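Local atomic coordinates of transcriptional regulator PA3341 (Pseudomonas aeruginosa, PDB entry 2FBH), a protein that probably binds DNA and regulates transcription as a member of the MarR family of winged helix-turn-helix proteins. Residues 35-46 and 72-82. Residues are numbered along the deposited sequence; the frame is centred on the assembly and turned at random. Where two conformers were deposited one is given.
Sequences LSQARWLVLLHL and LLDGLESQGLV
Leu76 and Leu72 carry the apolar packing of helix 66-78 against helix 39-48. With CG anti to its carbonyl carbon (chi1 -75°), Leu76 reaches across the gap and lays its two methyls among side chains of the facing helix: CD1 meets Val42 CG1 at 3.7 Å, while CD2 lies against Leu43 CG and, on another flank, Leu35 CD2, the Leu35 and Leu76 side chains crossing at about a right angle. One turn earlier Leu72 divides its branches, CD1 resting on Ala38 CB at 3.8 Å and near Val42 CG2, CD2 packing on the aliphatic CG atoms of Gln37 and Arg39. Val42 CG1 also touches Leu73 CD2, those two side chains likewise roughly perpendicular. Past the C-terminal end of helix 66-78 the apolar packing continues, Leu43 CD1 meeting Leu81 CD1 and Leu46 CD1 closing on Val82 CG1 at 3.6 Å.

The axes of helical segments 39-46 and 72-78 approach to 9.9 Å at a crossing angle of -76°, within the winged helix-turn-helix domain of the MarR family. By its place in this fold, helix 66-78 is probably the DNA-recognition helix; Val82 begins strand 82-85, which pairs with 95-98 to form the wing. Gly80, with positive phi, ends the helix in a Schellman motif; the chain beyond presents Leu81 and Val82 to helix 39-48. Leu105 of helix 102-120 touches both Leu43 and Leu81.

Polar groups lie at the margin. The bend of Arg39 at chi3 (-66°) brings one face of its guanidinium against Gly75, NH1 a close 3.1 Å from Gly75 CA in space that a CB would occupy; Gln37 NE2 lies over the centre of the opposite face. A water accepts a weak hydrogen bond from Arg39 NH2 and donates another to Ser78 OG, whose own proton goes to Gly75 O at 2.6 Å.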
ATOM      1  N   LEU A  35      16.650   4.260   7.786  1.00 26.42           N
ATOM      2  CA  LEU A  35      15.347   4.533   8.409  1.00 27.72           C
ATOM      3  C   LEU A  35      14.402   3.457   8.000  1.00 30.22           C
ATOM      4  O   LEU A  35      13.561   3.656   7.084  1.00 33.15           O
ATOM      5  CB  LEU A  35      14.772   5.835   7.893  1.00 26.16           C
ATOM      6  CG  LEU A  35      15.510   7.078   8.341  1.00 27.42           C
ATOM      7  CD1 LEU A  35      15.173   8.260   7.452  1.00 22.43           C
ATOM      8  CD2 LEU A  35      15.154   7.324   9.790  1.00 29.18           C
ATOM      9  N   SER A  36      14.495   2.343   8.706  1.00 30.90           N
ATOM     10  CA  SER A  36      13.881   1.109   8.326  1.00 32.50           C
ATOM     11  C   SER A  36      12.439   1.103   8.746  1.00 32.29           C
ATOM     12  O   SER A  36      11.982   1.992   9.488  1.00 30.78           O
ATOM     13  CB  SER A  36      14.576  -0.015   9.100  1.00 32.61           C
ATOM     14  OG  SER A  36      16.016   0.093   9.078  1.00 38.13           O
ATOM     15  N   GLN A  37      11.754   0.036   8.366  1.00 33.75           N
ATOM     16  CA  GLN A  37      10.295  -0.028   8.409  1.00 35.98           C
ATOM     17  C   GLN A  37       9.764   1.297   7.857  1.00 36.52           C
ATOM     18  O   GLN A  37      10.448   1.972   7.016  1.00 37.69           O
ATOM     19  CB  GLN A  37       9.710  -0.432   9.786  1.00 36.95           C
ATOM     20  CG  GLN A  37      10.614  -0.247  11.029  1.00 42.16           C
ATOM     21  CD  GLN A  37      11.903  -1.084  11.008  1.00 45.96           C
ATOM     22  OE1 GLN A  37      11.943  -2.184  10.476  1.00 50.20           O
ATOM     23  NE2 GLN A  37      12.958  -0.539  11.571  1.00 47.54           N
ATOM     24  N   ALA A  38       8.575   1.688   8.277  1.00 35.13           N
ATOM     25  CA  ALA A  38       8.011   2.839   7.591  1.00 35.09           C
ATOM     26  C   ALA A  38       8.725   4.178   7.934  1.00 33.17           C
ATOM     27  O   ALA A  38       8.319   5.214   7.465  1.00 33.65           O
ATOM     28  CB  ALA A  38       6.487   2.911   7.830  1.00 34.65           C
ATOM     29  N   ARG A  39       9.823   4.160   8.686  1.00 30.20           N
ATOM     30  CA  ARG A  39      10.165   5.324   9.517  1.00 27.03           C
ATOM     31  C   ARG A  39      10.361   6.602   8.734  1.00 25.10           C
ATOM     32  O   ARG A  39       9.954   7.673   9.178  1.00 23.71           O
ATOM     33  CB  ARG A  39      11.359   5.034  10.406  1.00 26.58           C
ATOM     34  CG  ARG A  39      10.989   3.860  11.221  1.00 30.78           C
ATOM     35  CD  ARG A  39      11.654   3.819  12.493  1.00 39.63           C
ATOM     36  NE  ARG A  39      13.074   3.645  12.394  1.00 41.49           N
ATOM     37  CZ  ARG A  39      13.763   3.034  13.357  1.00 50.00           C
ATOM     38  NH1 ARG A  39      13.104   2.509  14.397  1.00 53.37           N
ATOM     39  NH2 ARG A  39      15.087   2.924  13.287  1.00 51.74           N
ATOM     40  N   TRP A  40      10.921   6.488   7.545  1.00 21.87           N
ATOM     41  CA  TRP A  40      11.142   7.675   6.719  1.00 21.39           C
ATOM     42  C   TRP A  40       9.812   8.327   6.260  1.00 21.88           C
ATOM     43  O   TRP A  40       9.769   9.550   6.010  1.00 23.10           O
ATOM     44  CB  TRP A  40      12.012   7.361   5.510  1.00 19.41           C
ATOM     45  CG  TRP A  40      11.514   6.255   4.544  1.00 19.00           C
ATOM     46  CD1 TRP A  40      12.001   4.957   4.458  1.00 19.61           C
ATOM     47  CD2 TRP A  40      10.515   6.369   3.516  1.00 20.15           C
ATOM     48  NE1 TRP A  40      11.327   4.273   3.469  1.00 19.21           N
ATOM     49  CE2 TRP A  40      10.413   5.104   2.881  1.00 19.63           C
ATOM     50  CE3 TRP A  40       9.699   7.415   3.065  1.00 20.41           C
ATOM     51  CZ2 TRP A  40       9.530   4.860   1.793  1.00 18.11           C
ATOM     52  CZ3 TRP A  40       8.797   7.159   1.988  1.00 18.03           C
ATOM     53  CH2 TRP A  40       8.739   5.931   1.372  1.00 17.91           C
ATOM     54  N   LEU A  41       8.770   7.511   6.183  0.50 22.27           N
ATOM     55  CA  LEU A  41       7.424   7.925   5.738  0.50 24.09           C
ATOM     56  C   LEU A  41       6.643   8.697   6.830  0.50 23.79           C
ATOM     57  O   LEU A  41       5.847   9.563   6.539  0.50 23.70           O
ATOM     58  CB  LEU A  41       6.657   6.693   5.279  0.50 24.70           C
ATOM     59  CG  LEU A  41       5.542   6.767   4.235  0.50 25.94           C
ATOM     60  CD1 LEU A  41       4.204   6.819   4.919  0.50 26.47           C
ATOM     61  CD2 LEU A  41       5.705   7.950   3.270  0.50 26.55           C
ATOM     62  N   VAL A  42       6.920   8.368   8.090  1.00 23.81           N
ATOM     63  CA  VAL A  42       6.523   9.184   9.223  1.00 22.71           C
ATOM     64  C   VAL A  42       7.198  10.568   9.166  1.00 22.28           C
ATOM     65  O   VAL A  42       6.497  11.560   9.243  1.00 22.77           O
ATOM     66  CB  VAL A  42       6.789   8.416  10.571  1.00 23.81           C
ATOM     67  CG1 VAL A  42       6.533   9.324  11.767  1.00 22.65           C
ATOM     68  CG2 VAL A  42       5.868   7.130  10.653  1.00 24.31           C
ATOM     69  N   LEU A  43       8.550  10.630   9.006  1.00 21.32           N
ATOM     70  CA  LEU A  43       9.309  11.858   8.836  1.00 22.95           C
ATOM     71  C   LEU A  43       8.773  12.669   7.682  1.00 23.81           C
ATOM     72  O   LEU A  43       8.565  13.868   7.786  1.00 22.04           O
ATOM     73  CB  LEU A  43      10.764  11.531   8.534  1.00 23.18           C
ATOM     74  CG  LEU A  43      11.543  11.028   9.749  1.00 21.28           C
ATOM     75  CD1 LEU A  43      13.022  10.914   9.361  1.00 20.22           C
ATOM     76  CD2 LEU A  43      11.411  12.036  11.024  1.00 21.22           C
ATOM     77  N   LEU A  44       8.497  11.977   6.574  1.00 23.64           N
ATOM     78  CA  LEU A  44       8.075  12.728   5.387  1.00 24.66           C
ATOM     79  C   LEU A  44       6.746  13.390   5.700  1.00 24.73           C
ATOM     80  O   LEU A  44       6.577  14.568   5.410  1.00 25.69           O
ATOM     81  CB  LEU A  44       7.925  11.785   4.220  1.00 24.60           C
ATOM     82  CG  LEU A  44       8.525  12.236   2.935  1.00 28.71           C
ATOM     83  CD1 LEU A  44       7.824  11.464   1.836  1.00 26.92           C
ATOM     84  CD2 LEU A  44       8.513  13.764   2.761  1.00 28.41           C
ATOM     85  N   HIS A  45       5.824  12.664   6.337  1.00 24.38           N
ATOM     86  CA  HIS A  45       4.529  13.222   6.649  1.00 26.63           C
ATOM     87  C   HIS A  45       4.582  14.341   7.700  1.00 26.52           C
ATOM     88  O   HIS A  45       3.851  15.338   7.613  1.00 24.71           O
ATOM     89  CB  HIS A  45       3.584  12.114   7.027  1.00 26.90           C
ATOM     90  CG  HIS A  45       3.134  11.294   5.839  1.00 33.89           C
ATOM     91  ND1 HIS A  45       1.803  11.164   5.482  1.00 40.71           N
ATOM     92  CD2 HIS A  45       3.839  10.612   4.900  1.00 35.35           C
ATOM     93  CE1 HIS A  45       1.707  10.383   4.411  1.00 39.69           C
ATOM     94  NE2 HIS A  45       2.928  10.037   4.038  1.00 37.41           N
ATOM     95  N   LEU A  46       5.493  14.213   8.665  1.00 25.30           N
ATOM     96  CA  LEU A  46       5.715  15.298   9.602  1.00 25.31           C
ATOM     97  C   LEU A  46       6.230  16.531   8.905  1.00 24.24           C
ATOM     98  O   LEU A  46       5.881  17.659   9.266  1.00 27.13           O
ATOM     99  CB  LEU A  46       6.726  14.853  10.693  1.00 24.51           C
ATOM    100  CG  LEU A  46       6.085  13.950  11.713  1.00 25.38           C
ATOM    101  CD1 LEU A  46       7.246  13.398  12.628  1.00 27.70           C
ATOM    102  CD2 LEU A  46       5.069  14.669  12.568  1.00 29.13           C
ATOM    103  N   LEU A  72       7.538   2.698  15.582  1.00 21.82           N
ATOM    104  CA  LEU A  72       8.196   3.574  14.636  1.00 21.53           C
ATOM    105  C   LEU A  72       8.652   4.839  15.305  1.00 21.22           C
ATOM    106  O   LEU A  72       9.798   5.226  15.134  1.00 22.02           O
ATOM    107  CB  LEU A  72       7.249   3.929  13.449  1.00 22.20           C
ATOM    108  CG  LEU A  72       6.826   2.700  12.675  1.00 26.45           C
ATOM    109  CD1 LEU A  72       5.859   3.158  11.564  1.00 31.50           C
ATOM    110  CD2 LEU A  72       8.066   1.930  12.098  1.00 27.74           C
ATOM    111  N   LEU A  73       7.759   5.420  16.123  1.00 19.50           N
ATOM    112  CA  LEU A  73       8.083   6.682  16.783  1.00 20.78           C
ATOM    113  C   LEU A  73       9.237   6.453  17.805  1.00 18.49           C
ATOM    114  O   LEU A  73      10.081   7.326  17.925  1.00 19.40           O
ATOM    115  CB  LEU A  73       6.858   7.287  17.470  1.00 20.27           C
ATOM    116  CG  LEU A  73       5.830   7.911  16.502  1.00 22.71           C
ATOM    117  CD1 LEU A  73       4.594   8.229  17.266  1.00 21.30           C
ATOM    118  CD2 LEU A  73       6.396   9.186  15.806  1.00 24.11           C
ATOM    119  N   ASP A  74       9.224   5.325  18.534  1.00 19.20           N
ATOM    120  CA  ASP A  74      10.326   5.041  19.521  1.00 18.01           C
ATOM    121  C   ASP A  74      11.676   5.071  18.785  1.00 17.66           C
ATOM    122  O   ASP A  74      12.662   5.649  19.242  1.00 18.07           O
ATOM    123  CB  ASP A  74      10.233   3.634  20.130  1.00 18.72           C
ATOM    124  CG  ASP A  74       9.101   3.479  21.173  1.00 24.68           C
ATOM    125  OD1 ASP A  74       8.600   4.496  21.683  1.00 24.98           O
ATOM    126  OD2 ASP A  74       8.708   2.300  21.407  1.00 33.44           O
ATOM    127  N   GLY A  75      11.701   4.448  17.611  1.00 17.32           N
ATOM    128  CA  GLY A  75      12.865   4.485  16.764  1.00 18.36           C
ATOM    129  C   GLY A  75      13.317   5.881  16.403  1.00 17.75           C
ATOM    130  O   GLY A  75      14.471   6.212  16.589  1.00 20.09           O
ATOM    131  N   LEU A  76      12.406   6.723  15.928  1.00 16.76           N
ATOM    132  CA  LEU A  76      12.783   8.022  15.492  1.00 16.69           C
ATOM    133  C   LEU A  76      13.202   8.893  16.724  1.00 16.01           C
ATOM    134  O   LEU A  76      14.078   9.689  16.637  1.00 17.22           O
ATOM    135  CB  LEU A  76      11.539   8.667  14.863  1.00 17.32           C
ATOM    136  CG  LEU A  76      11.222   8.076  13.460  1.00 17.81           C
ATOM    137  CD1 LEU A  76       9.993   8.821  12.916  1.00 22.02           C
ATOM    138  CD2 LEU A  76      12.414   8.283  12.542  1.00 21.38           C
ATOM    139  N   GLU A  77      12.485   8.704  17.819  1.00 17.81           N
ATOM    140  CA  GLU A  77      12.726   9.490  19.070  1.00 17.97           C
ATOM    141  C   GLU A  77      14.117   9.115  19.646  1.00 17.38           C
ATOM    142  O   GLU A  77      14.932   9.986  20.102  1.00 16.79           O
ATOM    143  CB  GLU A  77      11.620   9.107  20.049  1.00 18.68           C
ATOM    144  CG  GLU A  77      11.509  10.061  21.239  1.00 23.90           C
ATOM    145  CD  GLU A  77      10.334   9.695  22.127  1.00 23.04           C
ATOM    146  OE1 GLU A  77       9.985  10.588  22.867  1.00 34.90           O
ATOM    147  OE2 GLU A  77       9.812   8.522  22.165  1.00 32.24           O
ATOM    148  N   SER A  78      14.407   7.809  19.603  1.00 18.22           N
ATOM    149  CA  SER A  78      15.744   7.322  19.994  1.00 19.47           C
ATOM    150  C   SER A  78      16.896   7.979  19.220  1.00 20.74           C
ATOM    151  O   SER A  78      17.985   8.188  19.762  1.00 20.25           O
ATOM    152  CB  SER A  78      15.837   5.788  19.892  1.00 19.63           C
ATOM    153  OG  SER A  78      15.947   5.352  18.535  1.00 23.82           O
ATOM    154  N   GLN A  79      16.630   8.330  17.965  1.00 22.14           N
ATOM    155  CA  GLN A  79      17.605   8.955  17.077  1.00 24.80           C
ATOM    156  C   GLN A  79      17.543  10.508  17.189  1.00 23.86           C
ATOM    157  O   GLN A  79      18.259  11.246  16.474  1.00 26.32           O
ATOM    158  CB  GLN A  79      17.404   8.453  15.608  1.00 25.64           C
ATOM    159  CG  GLN A  79      17.422   6.885  15.319  1.00 29.24           C
ATOM    160  CD  GLN A  79      16.829   6.424  13.894  1.00 29.31           C
ATOM    161  OE1 GLN A  79      15.606   6.532  13.594  1.00 30.10           O
ATOM    162  NE2 GLN A  79      17.703   5.870  13.054  1.00 38.04           N
ATOM    163  N   GLY A  80      16.724  11.026  18.122  1.00 20.30           N
ATOM    164  CA  GLY A  80      16.649  12.466  18.334  1.00 19.38           C
ATOM    165  C   GLY A  80      15.974  13.225  17.169  1.00 19.88           C
ATOM    166  O   GLY A  80      16.231  14.416  16.979  1.00 21.12           O
ATOM    167  N   LEU A  81      15.137  12.525  16.409  1.00 17.34           N
ATOM    168  CA  LEU A  81      14.483  13.118  15.213  1.00 18.53           C
ATOM    169  C   LEU A  81      13.085  13.673  15.527  1.00 19.10           C
ATOM    170  O   LEU A  81      12.566  14.604  14.834  1.00 18.09           O
ATOM    171  CB  LEU A  81      14.428  12.100  14.068  1.00 18.17           C
ATOM    172  CG  LEU A  81      15.807  11.637  13.603  1.00 18.24           C
ATOM    173  CD1 LEU A  81      15.673  10.445  12.575  1.00 21.90           C
ATOM    174  CD2 LEU A  81      16.689  12.766  13.027  1.00 18.77           C
ATOM    175  N   VAL A  82      12.425  13.074  16.523  1.00 16.19           N
ATOM    176  CA  VAL A  82      11.132  13.573  16.946  1.00 18.96           C
ATOM    177  C   VAL A  82      11.056  13.740  18.465  1.00 21.16           C
ATOM    178  O   VAL A  82      11.830  13.119  19.177  1.00 20.12           O
ATOM    179  CB  VAL A  82       9.946  12.657  16.544  1.00 18.60           C
ATOM    180  CG1 VAL A  82       9.880  12.434  14.933  1.00 18.84           C
ATOM    181  CG2 VAL A  82       9.995  11.325  17.192  1.00 19.91           C
TER
HETATM  182  O   HOH W   1      16.709   3.221  16.126  1.00 50.38           O